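Local structure of putative cytochrome P450 120 (Synechocystis sp., 2VE3) at residues 108-111 against 112-115; 395-398 against 399-403; 245-248 against 249-252. The protein is a haem-containing cytochrome P450 that binds retinoic acid next to its haem and probably acts as a monooxygenase. One frame throughout, in Å; residues are numbered along the deposited sequence.

Contact 1. Residues 108-111 against 112-115; sequences LYQA and FLPR
Phe112 N donates to Tyr109 O over 2.7 Å, and this i to i+3 bond is the polar link across the turn. One residue earlier the same span recurs, from Ala111 N to Leu108 O at 2.9 Å, so the chain tightens into a short 3-10 turn as helix 98-109 comes to its end.

Within the turn the Phe112 ring meets Ala111 and Leu108. The methyl of Ala111 lies over one face of the ring, its CB 4.2 Å from the Phe112 ring centroid and 21° off the normal, a CH-pi contact shifted toward the rim. Leu108 O approaches the same ring obliquely, 3.5 Å from Phe112 CD2. Beyond the turn, the Phe112 side chain touches the haem. With an alanine in place of Phe112, the Ala111 methyl would probably lose its aromatic face and a gap would open beside the haem.

Apolar packing and a polar neighbour meet at Leu113. Tyr109 turns its CG away from the backbone N (chi1 176°), which brings the ring back to Leu113, CE2 of Tyr109 lying 3.7 Å from Leu113 CD2, and the two side chains cross at about a right angle. Leu113 CD1 comes within 3.2 Å of Gln110 OE1, brought there by a bend in the glutamine chain.

Leu113 is also the N-cap of helix 114-118. A 3-10 turn at 110-111 and a short loop thus link the end of the P450 C helix to helix 114-118, with Phe112 forming part of the haem pocket and touching Leu251 and Leu392.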
loop_
_atom_site.group_PDB
_atom_site.type_symbol
_atom_site.label_atom_id
_atom_site.label_comp_id
_atom_site.label_asym_id
_atom_site.label_seq_id
_atom_site.Cartn_x
_atom_site.Cartn_y
_atom_site.Cartn_z
ATOM N N LEU A 108 -16.568 6.027 0.111
ATOM C CA LEU A 108 -15.208 6.206 0.619
ATOM C C LEU A 108 -14.409 7.236 -0.184
ATOM O O LEU A 108 -13.652 8.008 0.394
ATOM C CB LEU A 108 -14.484 4.845 0.753
ATOM C CG LEU A 108 -14.931 3.984 1.954
ATOM C CD1 LEU A 108 -14.815 2.480 1.716
ATOM C CD2 LEU A 108 -14.183 4.363 3.216
ATOM N N TYR A 109 -14.614 7.281 -1.499
ATOM C CA TYR A 109 -13.922 8.246 -2.360
ATOM C C TYR A 109 -14.106 9.694 -1.886
ATOM O O TYR A 109 -13.198 10.511 -1.983
ATOM C CB TYR A 109 -14.348 8.082 -3.827
ATOM C CG TYR A 109 -13.744 9.118 -4.757
ATOM C CD1 TYR A 109 -12.351 9.293 -4.835
ATOM C CD2 TYR A 109 -14.559 9.929 -5.562
ATOM C CE1 TYR A 109 -11.785 10.254 -5.686
ATOM C CE2 TYR A 109 -13.998 10.897 -6.421
ATOM C CZ TYR A 109 -12.610 11.046 -6.476
ATOM O OH TYR A 109 -12.035 11.994 -7.310
ATOM N N GLN A 110 -15.278 9.991 -1.345
ATOM C CA GLN A 110 -15.571 11.314 -0.809
ATOM C C GLN A 110 -14.582 11.772 0.277
ATOM O O GLN A 110 -14.395 12.969 0.480
ATOM C CB GLN A 110 -17.014 11.366 -0.310
ATOM C CG GLN A 110 -18.049 11.317 -1.440
ATOM C CD GLN A 110 -18.177 12.649 -2.164
ATOM O OE1 GLN A 110 -18.305 13.704 -1.530
ATOM N NE2 GLN A 110 -18.141 12.609 -3.497
ATOM N N ALA A 111 -13.937 10.819 0.950
ATOM C CA ALA A 111 -12.878 11.141 1.909
ATOM C C ALA A 111 -11.595 11.614 1.237
ATOM O O ALA A 111 -10.749 12.230 1.884
ATOM C CB ALA A 111 -12.600 9.964 2.847
ATOM N N PHE A 112 -11.461 11.351 -0.061
ATOM C CA PHE A 112 -10.222 11.669 -0.781
ATOM C C PHE A 112 -10.412 12.641 -1.955
ATOM O O PHE A 112 -9.658 12.614 -2.924
ATOM C CB PHE A 112 -9.514 10.371 -1.217
ATOM C CG PHE A 112 -9.295 9.397 -0.087
ATOM C CD1 PHE A 112 -8.247 9.569 0.804
ATOM C CD2 PHE A 112 -10.156 8.330 0.106
ATOM C CE1 PHE A 112 -8.053 8.688 1.855
ATOM C CE2 PHE A 112 -9.962 7.441 1.164
ATOM C CZ PHE A 112 -8.906 7.620 2.034
ATOM N N LEU A 113 -11.415 13.510 -1.854
ATOM C CA LEU A 113 -11.651 14.531 -2.883
ATOM C C LEU A 113 -10.533 15.573 -2.890
ATOM O O LEU A 113 -9.981 15.880 -1.833
ATOM C CB LEU A 113 -13.011 15.206 -2.684
ATOM C CG LEU A 113 -14.244 14.304 -2.840
ATOM C CD1 LEU A 113 -15.473 14.991 -2.273
ATOM C CD2 LEU A 113 -14.461 13.891 -4.293
ATOM N N PRO A 114 -10.191 16.108 -4.084
ATOM C CA PRO A 114 -9.139 17.112 -4.242
ATOM C C PRO A 114 -9.122 18.199 -3.160
ATOM O O PRO A 114 -8.046 18.555 -2.678
ATOM C CB PRO A 114 -9.441 17.712 -5.619
ATOM C CG PRO A 114 -9.988 16.561 -6.383
ATOM C CD PRO A 114 -10.793 15.755 -5.388
ATOM N N ARG A 115 -10.291 18.714 -2.781
ATOM C CA ARG A 115 -10.358 19.769 -1.766
ATOM C C ARG A 115 -10.233 19.249 -0.336
ATOM O O ARG A 115 -9.693 19.937 0.517
ATOM C CB ARG A 115 -11.622 20.628 -1.930
ATOM C CG ARG A 115 -11.500 21.686 -3.027
ATOM C CD ARG A 115 -12.751 22.547 -3.131
ATOM N NE ARG A 115 -13.922 21.781 -3.575
ATOM C CZ ARG A 115 -15.185 22.111 -3.304
ATOM N NH1 ARG A 115 -15.458 23.195 -2.578
ATOM N NH2 ARG A 115 -16.179 21.350 -3.751
#

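Contact 2. Residues 395-398 against 399-403; sequences EFAR and LEMKL. With HEM (protoporphyrin IX containing Fe), chain C.
Lys402 N reaches Arg398 O at 2.9 Å, one of the two shortest backbone bonds joining 395-398 to 399-403; the other, from Leu399 N to Glu395 O, is also 2.9 Å. Glu400 and Met401 donate in the same i to i+4 manner to Phe396 and Ala397. The ammonium end of Lys402 leads away to a salt bridge with Asp305 and a hydrogen bond with Leu298 O.

A second polar pair sits one turn earlier. Arg398 NH1 and Glu395 OE2 form a salt bridge of 3.0 Å, with the oxygen at the edge of the guanidinium, only 6° out of its plane, and met on its syn side but out of the carboxylate plane. The other terminal nitrogen of the arginine, NH2, bonds Gln309, so two partners fix the rotation of the flat group.

This is the start of the P450 L helix, which follows the loop holding Cys391, by similarity the axial ligand of the haem iron, and packs on the proximal side of the porphyrin. Three side chains meet the haem here. Ala397 CB touches the vinyl carbon CAB at 3.6 Å. Met401 bends at chi3, which folds its CE back to 3.9 Å from Ala397 CB and to 3.8 Å from haem CBB.

With chi1 at -176°, the Phe396 ring swings out so that its CD2 lies 3.5 Å from haem CMC. Glu400 runs alongside it in the same direction, OE1 3.5 Å from Phe396 CE2, with ring and carboxylate planes 85° apart. Thr151, Val154 and Leu259 pack around this buried glutamate.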
loop_
_atom_site.group_PDB
_atom_site.type_symbol
_atom_site.label_atom_id
_atom_site.label_comp_id
_atom_site.label_asym_id
_atom_site.label_seq_id
_atom_site.Cartn_x
_atom_site.Cartn_y
_atom_site.Cartn_z
ATOM N N GLU A 395 -4.351 9.213 -3.904
ATOM C CA GLU A 395 -4.013 10.641 -3.792
ATOM C C GLU A 395 -3.705 11.085 -2.357
ATOM O O GLU A 395 -2.927 12.016 -2.156
ATOM C CB GLU A 395 -5.083 11.534 -4.448
ATOM C CG GLU A 395 -5.357 11.222 -5.923
ATOM C CD GLU A 395 -4.161 11.474 -6.838
ATOM O OE1 GLU A 395 -3.461 12.496 -6.663
ATOM O OE2 GLU A 395 -3.923 10.652 -7.747
ATOM N N PHE A 396 -4.312 10.434 -1.368
ATOM C CA PHE A 396 -3.827 10.536 0.000
ATOM C C PHE A 396 -2.362 10.094 0.108
ATOM O O PHE A 396 -1.566 10.770 0.754
ATOM C CB PHE A 396 -4.671 9.714 0.975
ATOM C CG PHE A 396 -4.251 9.883 2.407
ATOM C CD1 PHE A 396 -4.776 10.917 3.179
ATOM C CD2 PHE A 396 -3.276 9.062 2.960
ATOM C CE1 PHE A 396 -4.376 11.094 4.508
ATOM C CE2 PHE A 396 -2.863 9.226 4.286
ATOM C CZ PHE A 396 -3.409 10.250 5.066
ATOM N N ALA A 397 -2.039 8.942 -0.491
ATOM C CA ALA A 397 -0.675 8.422 -0.539
ATOM C C ALA A 397 0.283 9.415 -1.191
ATOM O O ALA A 397 1.363 9.667 -0.646
ATOM C CB ALA A 397 -0.634 7.116 -1.284
ATOM N N ARG A 398 -0.109 9.952 -2.363
ATOM C CA ARG A 398 0.762 10.848 -3.146
ATOM C C ARG A 398 0.983 12.159 -2.435
ATOM O O ARG A 398 2.100 12.690 -2.462
ATOM C CB ARG A 398 0.219 11.113 -4.558
ATOM C CG ARG A 398 0.540 10.014 -5.540
ATOM C CD ARG A 398 -0.241 10.169 -6.840
ATOM N NE ARG A 398 0.262 9.237 -7.839
ATOM C CZ ARG A 398 -0.470 8.643 -8.772
ATOM N NH1 ARG A 398 -1.780 8.866 -8.851
ATOM N NH2 ARG A 398 0.112 7.810 -9.627
ATOM N N LEU A 399 -0.088 12.671 -1.809
ATOM C CA LEU A 399 -0.005 13.830 -0.927
ATOM C C LEU A 399 1.054 13.658 0.167
ATOM O O LEU A 399 1.941 14.503 0.300
ATOM C CB LEU A 399 -1.360 14.117 -0.261
ATOM C CG LEU A 399 -1.381 15.322 0.682
ATOM C CD1 LEU A 399 -1.314 16.610 -0.117
ATOM C CD2 LEU A 399 -2.632 15.308 1.543
ATOM N N GLU A 400 0.960 12.567 0.931
ATOM C CA GLU A 400 1.870 12.348 2.056
ATOM C C GLU A 400 3.312 12.115 1.594
ATOM O O GLU A 400 4.244 12.568 2.240
ATOM C CB GLU A 400 1.396 11.192 2.952
ATOM C CG GLU A 400 2.152 11.115 4.281
ATOM C CD GLU A 400 1.635 10.073 5.258
ATOM O OE1 GLU A 400 0.426 9.726 5.231
ATOM O OE2 GLU A 400 2.454 9.620 6.090
ATOM N N MET A 401 3.482 11.411 0.483
ATOM C CA MET A 401 4.801 11.190 -0.102
ATOM C C MET A 401 5.424 12.519 -0.541
ATOM O O MET A 401 6.603 12.783 -0.289
ATOM C CB MET A 401 4.692 10.229 -1.286
ATOM C CG MET A 401 4.453 8.773 -0.905
ATOM S SD MET A 401 4.481 7.656 -2.321
ATOM C CE MET A 401 2.808 7.836 -2.945
ATOM N N LYS A 402 4.624 13.366 -1.186
ATOM C CA LYS A 402 5.130 14.634 -1.719
ATOM C C LYS A 402 5.489 15.602 -0.605
ATOM O O LYS A 402 6.577 16.141 -0.597
ATOM C CB LYS A 402 4.130 15.265 -2.681
ATOM C CG LYS A 402 4.773 15.818 -3.928
ATOM C CD LYS A 402 3.875 16.788 -4.670
ATOM C CE LYS A 402 2.946 16.090 -5.633
ATOM N NZ LYS A 402 2.680 16.945 -6.839
ATOM N N LEU A 403 4.587 15.804 0.349
ATOM C CA LEU A 403 4.892 16.638 1.525
ATOM C C LEU A 403 6.142 16.175 2.270
ATOM O O LEU A 403 7.009 16.989 2.560
ATOM C CB LEU A 403 3.690 16.715 2.477
ATOM C CG LEU A 403 3.622 17.659 3.692
ATOM C CD1 LEU A 403 4.230 19.039 3.472
ATOM C CD2 LEU A 403 2.181 17.818 4.098
HETATM C CHA HEM C . -6.562 -0.938 -3.132
HETATM C CHB HEM C . -1.803 -0.037 -3.545
HETATM C CHC HEM C . -2.177 3.551 -0.280
HETATM C CHD HEM C . -6.764 2.312 0.555
HETATM C C1A HEM C . -5.243 -1.016 -3.561
HETATM C C2A HEM C . -4.690 -1.915 -4.557
HETATM C C3A HEM C . -3.375 -1.644 -4.675
HETATM C C4A HEM C . -3.055 -0.591 -3.744
HETATM C CMA HEM C . -2.346 -2.326 -5.596
HETATM C CAA HEM C . -5.500 -2.950 -5.373
HETATM C CBA HEM C . -5.511 -4.334 -4.730
HETATM C CGA HEM C . -6.471 -5.194 -5.526
HETATM O O1A HEM C . -6.185 -5.422 -6.738
HETATM O O2A HEM C . -7.507 -5.646 -4.955
HETATM C C1B HEM C . -1.498 1.038 -2.732
HETATM C C2B HEM C . -0.223 1.737 -2.659
HETATM C C3B HEM C . -0.331 2.736 -1.759
HETATM C C4B HEM C . -1.672 2.690 -1.237
HETATM C CMB HEM C . 1.018 1.369 -3.502
HETATM C CAB HEM C . 0.742 3.770 -1.286
HETATM C CBB HEM C . 1.676 4.292 -2.096
HETATM C C1C HEM C . -3.462 3.578 0.209
HETATM C C2C HEM C . -4.008 4.543 1.141
HETATM C C3C HEM C . -5.283 4.206 1.378
HETATM C C4C HEM C . -5.569 2.997 0.605
HETATM C CMC HEM C . -3.240 5.766 1.713
HETATM C CAC HEM C . -6.307 4.957 2.279
HETATM C CBC HEM C . -6.263 4.952 3.615
HETATM C C1D HEM C . -7.102 1.274 -0.290
HETATM C C2D HEM C . -8.329 0.528 -0.198
HETATM C C3D HEM C . -8.274 -0.494 -1.339
HETATM C C4D HEM C . -7.023 -0.241 -2.027
HETATM C CMD HEM C . -9.457 0.722 0.849
HETATM C CAD HEM C . -9.330 -1.561 -1.711
HETATM C CBD HEM C . -10.055 -1.090 -2.970
HETATM C CGD HEM C . -11.126 -2.078 -3.366
HETATM O O1D HEM C . -11.965 -1.701 -4.223
HETATM O O2D HEM C . -11.166 -3.232 -2.844
HETATM N NA HEM C . -4.220 -0.228 -3.091
HETATM N NB HEM C . -2.356 1.637 -1.836
HETATM N NC HEM C . -4.433 2.639 -0.094
HETATM N ND HEM C . -6.363 0.809 -1.382
HETATM FE FE HEM C . -4.391 1.439 -1.789
#

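Contact 3. Residues 245-248 against 249-252; sequences KDQI and LLLL. With HEM (protoporphyrin IX containing Fe), chain C.
Ile248, which meets Leu252 one turn on, has an unusual chi1 of 30°, away from the staggered positions, which may reflect some strain; Ile211, Leu225 and Leu228 pack around it. Its meeting with Leu252 runs almost wholly through one oxygen: Ile248 O accepts the Leu252 backbone N at 2.9 Å, and Leu252 CG lies just 3.2 Å from it. Leu252 keeps CG beside its backbone N (chi1 -64°), which folds the branch back over the preceding turn.

The other backbone bonds follow the same i to i+4 pattern, from Leu249, Leu250 and Leu251; the last, from Leu251 N to Gln247 O at 3.2 Å, is nearly straight (170°). Leu251 CG rests 3.5 Å from that same oxygen, so Gln247 O too feels both the amide and the branch. Direct meetings of side chains are few; the nearest is loose, Gln247 OE1 to Leu250 CD2 at 4.3 Å.

Two of the four leucines, Leu250 and Leu251, reach the haem. Leu250 CD2 packs on haem CMD at 3.6 Å and the residue also touches retinoic acid, while Leu251 CD2 lies 3.8 Å from haem CBC. Closer still to CBC is Leu251 O, at 3.0 Å. The polar ends turn elsewhere: Asp246 forms a salt bridge with Arg200 and a hydrogen bond with Asn91 N, and Gln247 binds Glu243 and Leu93 N.

All eight residues belong to helix 241-272, the long helix on the distal side of the P450 haem, with helix 192-215 beside Lys245 and Ile248, helix 170-181 against Leu249 and Leu252, and helix 224-230 against Gln247, Ile248 and Leu251.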
loop_
_atom_site.group_PDB
_atom_site.type_symbol
_atom_site.label_atom_id
_atom_site.label_comp_id
_atom_site.label_asym_id
_atom_site.label_seq_id
_atom_site.Cartn_x
_atom_site.Cartn_y
_atom_site.Cartn_z
ATOM N N LYS A 245 -16.759 0.224 11.794
ATOM C CA LYS A 245 -15.514 -0.186 12.422
ATOM C C LYS A 245 -14.560 -0.909 11.459
ATOM O O LYS A 245 -13.364 -0.662 11.489
ATOM C CB LYS A 245 -15.811 -1.026 13.651
ATOM C CG LYS A 245 -16.773 -0.341 14.622
ATOM C CD LYS A 245 -16.801 -1.001 15.978
ATOM C CE LYS A 245 -17.211 -2.442 15.934
ATOM N NZ LYS A 245 -17.218 -2.964 17.329
ATOM N N ASP A 246 -15.097 -1.801 10.624
ATOM C CA ASP A 246 -14.313 -2.498 9.595
ATOM C C ASP A 246 -13.750 -1.527 8.555
ATOM O O ASP A 246 -12.624 -1.701 8.086
ATOM C CB ASP A 246 -15.152 -3.573 8.900
ATOM C CG ASP A 246 -15.086 -4.934 9.602
ATOM O OD1 ASP A 246 -14.498 -5.021 10.702
ATOM O OD2 ASP A 246 -15.615 -5.925 9.044
ATOM N N GLN A 247 -14.536 -0.507 8.204
ATOM C CA GLN A 247 -14.116 0.484 7.205
ATOM C C GLN A 247 -12.982 1.407 7.693
ATOM O O GLN A 247 -12.052 1.670 6.934
ATOM C CB GLN A 247 -15.313 1.290 6.650
ATOM C CG GLN A 247 -16.394 0.462 5.891
ATOM C CD GLN A 247 -15.928 -0.143 4.559
ATOM O OE1 GLN A 247 -14.732 -0.168 4.236
ATOM N NE2 GLN A 247 -16.879 -0.629 3.779
ATOM N N ILE A 248 -13.049 1.899 8.938
ATOM C CA ILE A 248 -11.948 2.715 9.462
ATOM C C ILE A 248 -10.725 1.885 9.745
ATOM O O ILE A 248 -9.624 2.355 9.555
ATOM C CB ILE A 248 -12.263 3.561 10.746
ATOM C CG1 ILE A 248 -13.312 2.882 11.626
ATOM C CG2 ILE A 248 -12.596 4.994 10.354
ATOM C CD1 ILE A 248 -13.597 3.603 12.969
ATOM N N LEU A 249 -10.911 0.658 10.219
ATOM C CA LEU A 249 -9.762 -0.209 10.455
ATOM C C LEU A 249 -8.961 -0.386 9.150
ATOM O O LEU A 249 -7.736 -0.403 9.186
ATOM C CB LEU A 249 -10.201 -1.563 11.018
ATOM C CG LEU A 249 -9.167 -2.612 11.432
ATOM C CD1 LEU A 249 -8.363 -2.152 12.634
ATOM C CD2 LEU A 249 -9.871 -3.945 11.751
ATOM N N LEU A 250 -9.661 -0.509 8.017
ATOM C CA LEU A 250 -9.024 -0.703 6.707
ATOM C C LEU A 250 -8.274 0.536 6.269
ATOM O O LEU A 250 -7.099 0.453 5.905
ATOM C CB LEU A 250 -10.048 -1.141 5.646
ATOM C CG LEU A 250 -9.607 -1.240 4.172
ATOM C CD1 LEU A 250 -8.488 -2.252 3.953
ATOM C CD2 LEU A 250 -10.798 -1.559 3.266
ATOM N N LEU A 251 -8.941 1.687 6.338
ATOM C CA LEU A 251 -8.336 2.976 5.993
ATOM C C LEU A 251 -7.111 3.282 6.844
ATOM O O LEU A 251 -6.115 3.781 6.325
ATOM C CB LEU A 251 -9.340 4.118 6.166
ATOM C CG LEU A 251 -10.517 4.252 5.205
ATOM C CD1 LEU A 251 -11.318 5.508 5.583
ATOM C CD2 LEU A 251 -10.030 4.333 3.790
ATOM N N LEU A 252 -7.195 3.007 8.148
ATOM C CA LEU A 252 -6.030 3.158 9.029
ATOM C C LEU A 252 -4.910 2.161 8.714
ATOM O O LEU A 252 -3.752 2.512 8.795
ATOM C CB LEU A 252 -6.425 3.012 10.508
ATOM C CG LEU A 252 -7.370 4.025 11.141
ATOM C CD1 LEU A 252 -7.951 3.407 12.403
ATOM C CD2 LEU A 252 -6.644 5.353 11.439
HETATM C CHA HEM C . -6.562 -0.938 -3.132
HETATM C CHB HEM C . -1.803 -0.037 -3.545
HETATM C CHC HEM C . -2.177 3.551 -0.280
HETATM C CHD HEM C . -6.764 2.312 0.555
HETATM C C1A HEM C . -5.243 -1.016 -3.561
HETATM C C2A HEM C . -4.690 -1.915 -4.557
HETATM C C3A HEM C . -3.375 -1.644 -4.675
HETATM C C4A HEM C . -3.055 -0.591 -3.744
HETATM C CMA HEM C . -2.346 -2.326 -5.596
HETATM C CAA HEM C . -5.500 -2.950 -5.373
HETATM C CBA HEM C . -5.511 -4.334 -4.730
HETATM C CGA HEM C . -6.471 -5.194 -5.526
HETATM O O1A HEM C . -6.185 -5.422 -6.738
HETATM O O2A HEM C . -7.507 -5.646 -4.955
HETATM C C1B HEM C . -1.498 1.038 -2.732
HETATM C C2B HEM C . -0.223 1.737 -2.659
HETATM C C3B HEM C . -0.331 2.736 -1.759
HETATM C C4B HEM C . -1.672 2.690 -1.237
HETATM C CMB HEM C . 1.018 1.369 -3.502
HETATM C CAB HEM C . 0.742 3.770 -1.286
HETATM C CBB HEM C . 1.676 4.292 -2.096
HETATM C C1C HEM C . -3.462 3.578 0.209
HETATM C C2C HEM C . -4.008 4.543 1.141
HETATM C C3C HEM C . -5.283 4.206 1.378
HETATM C C4C HEM C . -5.569 2.997 0.605
HETATM C CMC HEM C . -3.240 5.766 1.713
HETATM C CAC HEM C . -6.307 4.957 2.279
HETATM C CBC HEM C . -6.263 4.952 3.615
HETATM C C1D HEM C . -7.102 1.274 -0.290
HETATM C C2D HEM C . -8.329 0.528 -0.198
HETATM C C3D HEM C . -8.274 -0.494 -1.339
HETATM C C4D HEM C . -7.023 -0.241 -2.027
HETATM C CMD HEM C . -9.457 0.722 0.849
HETATM C CAD HEM C . -9.330 -1.561 -1.711
HETATM C CBD HEM C . -10.055 -1.090 -2.970
HETATM C CGD HEM C . -11.126 -2.078 -3.366
HETATM O O1D HEM C . -11.965 -1.701 -4.223
HETATM O O2D HEM C . -11.166 -3.232 -2.844
HETATM N NA HEM C . -4.220 -0.228 -3.091
HETATM N NB HEM C . -2.356 1.637 -1.836
HETATM N NC HEM C . -4.433 2.639 -0.094
HETATM N ND HEM C . -6.363 0.809 -1.382
HETATM FE FE HEM C . -4.391 1.439 -1.789
#

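Overall arrangement
All three contacts are local, and each lends side chains to the haem pocket. Contacts 2 and 3 each lie within one helix, 394-411 and 241-272, whereas contact 1 joins helix 98-109 to helix 114-118. Contact 3 is buried in the core; contact 2 is partly buried, with a charged flank; contact 1 is the most peripheral, and its outer side is exposed. Chemistry follows place: regular i to i+4 bonds run through contacts 2 and 3, while contact 1 uses a tighter i to i+3 turn. Contact 1 lies between the others, Phe112 touching Phe396 and Leu251 alike. Contacts 2 and 3 do not meet, yet both touch the haem, from its proximal and distal sides.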